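Local coordinates for protein agmatinase (Deinococcus radiodurans, PDB 1WOH) that probably hydrolyses agmatine to putrescine and urea, as a manganese-dependent member of the arginase family, at residues Ile202-Val207 and Tyr251-Lys256. Sequence-based numbering, arbitrary orientation.
Sequences IPMDDV and YAQGMK
Val-207, in the short helix that starts right after strand 200-203, and Gln-253, in the first turn of helix 251-264, bring the two backbones nearest, with 8.2 Å from CA to CA. Pro-203 is the N-cap of the short helix. The gap is bridged by side chains, chiefly the amide of Gln-253, whose chain runs out extended beyond CG. The oxygen end of this amide meets the terminal methyl of Met-204: with CG anti to the backbone N (chi1 -179°) and its chain bent at chi2 and chi3, Met-204 brings CE to 3.6 Å from Gln-253 OE1, the two side chains crossing at about a right angle. At the nitrogen end, CG1 of Val-207 lies 4.0 Å from NE2 of Gln-253; both are van der Waals contacts of methyl groups with the amide. In the arginase-type alpha/beta fold this joins the short helix that follows edge strand 200-203 of the parallel sheet to the helix preceding strand 266-273, with the Met-204 side chain about 10 Å from those of Asp-143 and Asp-231, which bind manganese in the metal-loaded enzyme. The polar partner of Gln-253 OE1 is the backbone N of Thr-250, whose hydrogen bond ties the amide back to the residue just before its own helix, while Leu-249 packs against both Met-204 and Val-207.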
loop_
_atom_site.group_PDB
_atom_site.type_symbol
_atom_site.label_atom_id
_atom_site.label_comp_id
_atom_site.label_asym_id
_atom_site.label_seq_id
_atom_site.Cartn_x
_atom_site.Cartn_y
_atom_site.Cartn_z
ATOM N N ILE A 202 -10.167 -32.409 12.967
ATOM C CA ILE A 202 -9.410 -32.872 11.809
ATOM C C ILE A 202 -8.295 -31.892 11.451
ATOM O O ILE A 202 -8.530 -30.880 10.791
ATOM C CB ILE A 202 -10.341 -33.066 10.582
ATOM C CG1 ILE A 202 -11.501 -34.002 10.952
ATOM C CG2 ILE A 202 -9.554 -33.663 9.421
ATOM C CD1 ILE A 202 -12.548 -34.180 9.847
ATOM N N PRO A 203 -7.062 -32.179 11.893
ATOM C CA PRO A 203 -5.902 -31.321 11.619
ATOM C C PRO A 203 -5.674 -31.194 10.115
ATOM O O PRO A 203 -6.046 -32.084 9.353
ATOM C CB PRO A 203 -4.756 -32.061 12.302
ATOM C CG PRO A 203 -5.441 -32.848 13.386
ATOM C CD PRO A 203 -6.670 -33.350 12.696
ATOM N N MET A 204 -5.067 -30.089 9.690
ATOM C CA MET A 204 -4.791 -29.875 8.270
ATOM C C MET A 204 -3.912 -31.005 7.727
ATOM O O MET A 204 -4.044 -31.397 6.569
ATOM C CB MET A 204 -4.087 -28.530 8.067
ATOM C CG MET A 204 -3.778 -28.184 6.621
ATOM S SD MET A 204 -5.248 -28.033 5.592
ATOM C CE MET A 204 -4.629 -28.691 4.047
ATOM N N ASP A 205 -3.016 -31.525 8.563
ATOM C CA ASP A 205 -2.138 -32.614 8.139
ATOM C C ASP A 205 -2.916 -33.832 7.634
ATOM O O ASP A 205 -2.448 -34.545 6.745
ATOM C CB ASP A 205 -1.212 -33.045 9.280
ATOM C CG ASP A 205 -0.119 -32.034 9.557
ATOM O OD1 ASP A 205 0.550 -31.602 8.593
ATOM O OD2 ASP A 205 0.078 -31.678 10.738
ATOM N N ASP A 206 -4.094 -34.075 8.205
ATOM C CA ASP A 206 -4.917 -35.207 7.788
ATOM C C ASP A 206 -5.517 -34.923 6.420
ATOM O O ASP A 206 -5.652 -35.823 5.588
ATOM C CB ASP A 206 -6.041 -35.467 8.793
ATOM C CG ASP A 206 -5.523 -35.931 10.142
ATOM O OD1 ASP A 206 -4.311 -36.219 10.252
ATOM O OD2 ASP A 206 -6.331 -36.015 11.092
ATOM N N VAL A 207 -5.890 -33.668 6.195
ATOM C CA VAL A 207 -6.457 -33.266 4.915
ATOM C C VAL A 207 -5.415 -33.508 3.831
ATOM O O VAL A 207 -5.726 -34.018 2.754
ATOM C CB VAL A 207 -6.831 -31.769 4.919
ATOM C CG1 VAL A 207 -7.318 -31.344 3.550
ATOM C CG2 VAL A 207 -7.906 -31.508 5.955
ATOM N N TYR A 251 -8.058 -23.354 -2.062
ATOM C CA TYR A 251 -9.462 -23.037 -2.293
ATOM C C TYR A 251 -10.186 -24.337 -2.664
ATOM O O TYR A 251 -11.272 -24.621 -2.166
ATOM C CB TYR A 251 -9.598 -22.018 -3.435
ATOM C CG TYR A 251 -11.034 -21.680 -3.808
ATOM C CD1 TYR A 251 -11.629 -20.496 -3.374
ATOM C CD2 TYR A 251 -11.802 -22.555 -4.589
ATOM C CE1 TYR A 251 -12.956 -20.188 -3.705
ATOM C CE2 TYR A 251 -13.126 -22.260 -4.927
ATOM C CZ TYR A 251 -13.696 -21.076 -4.482
ATOM O OH TYR A 251 -15.004 -20.776 -4.801
ATOM N N ALA A 252 -9.562 -25.132 -3.533
ATOM C CA ALA A 252 -10.163 -26.389 -3.981
ATOM C C ALA A 252 -10.459 -27.369 -2.844
ATOM O O ALA A 252 -11.508 -28.004 -2.819
ATOM C CB ALA A 252 -9.262 -27.050 -5.024
ATOM N N GLN A 253 -9.538 -27.499 -1.900
ATOM C CA GLN A 253 -9.750 -28.420 -0.786
ATOM C C GLN A 253 -10.895 -27.960 0.108
ATOM O O GLN A 253 -11.755 -28.757 0.501
ATOM C CB GLN A 253 -8.478 -28.542 0.042
ATOM C CG GLN A 253 -7.319 -29.159 -0.697
ATOM C CD GLN A 253 -6.062 -29.117 0.131
ATOM O OE1 GLN A 253 -5.726 -28.078 0.698
ATOM N NE2 GLN A 253 -5.353 -30.246 0.206
ATOM N N GLY A 254 -10.900 -26.674 0.443
ATOM C CA GLY A 254 -11.961 -26.152 1.285
ATOM C C GLY A 254 -13.304 -26.353 0.608
ATOM O O GLY A 254 -14.287 -26.754 1.236
ATOM N N MET A 255 -13.344 -26.077 -0.693
ATOM C CA MET A 255 -14.566 -26.213 -1.475
ATOM C C MET A 255 -15.029 -27.669 -1.584
ATOM O O MET A 255 -16.231 -27.942 -1.579
ATOM C CB MET A 255 -14.351 -25.610 -2.869
ATOM C CG MET A 255 -15.632 -25.257 -3.616
ATOM S SD MET A 255 -16.705 -24.151 -2.674
ATOM C CE MET A 255 -18.061 -25.264 -2.328
ATOM N N LYS A 256 -14.088 -28.603 -1.693
ATOM C CA LYS A 256 -14.454 -30.017 -1.776
ATOM C C LYS A 256 -15.102 -30.460 -0.463
ATOM O O LYS A 256 -16.049 -31.250 -0.459
ATOM C CB LYS A 256 -13.228 -30.890 -2.048
ATOM C CG LYS A 256 -12.710 -30.820 -3.470
ATOM C CD LYS A 256 -11.632 -31.868 -3.694
ATOM C CE LYS A 256 -11.156 -31.885 -5.136
ATOM N NZ LYS A 256 -10.468 -30.618 -5.509
#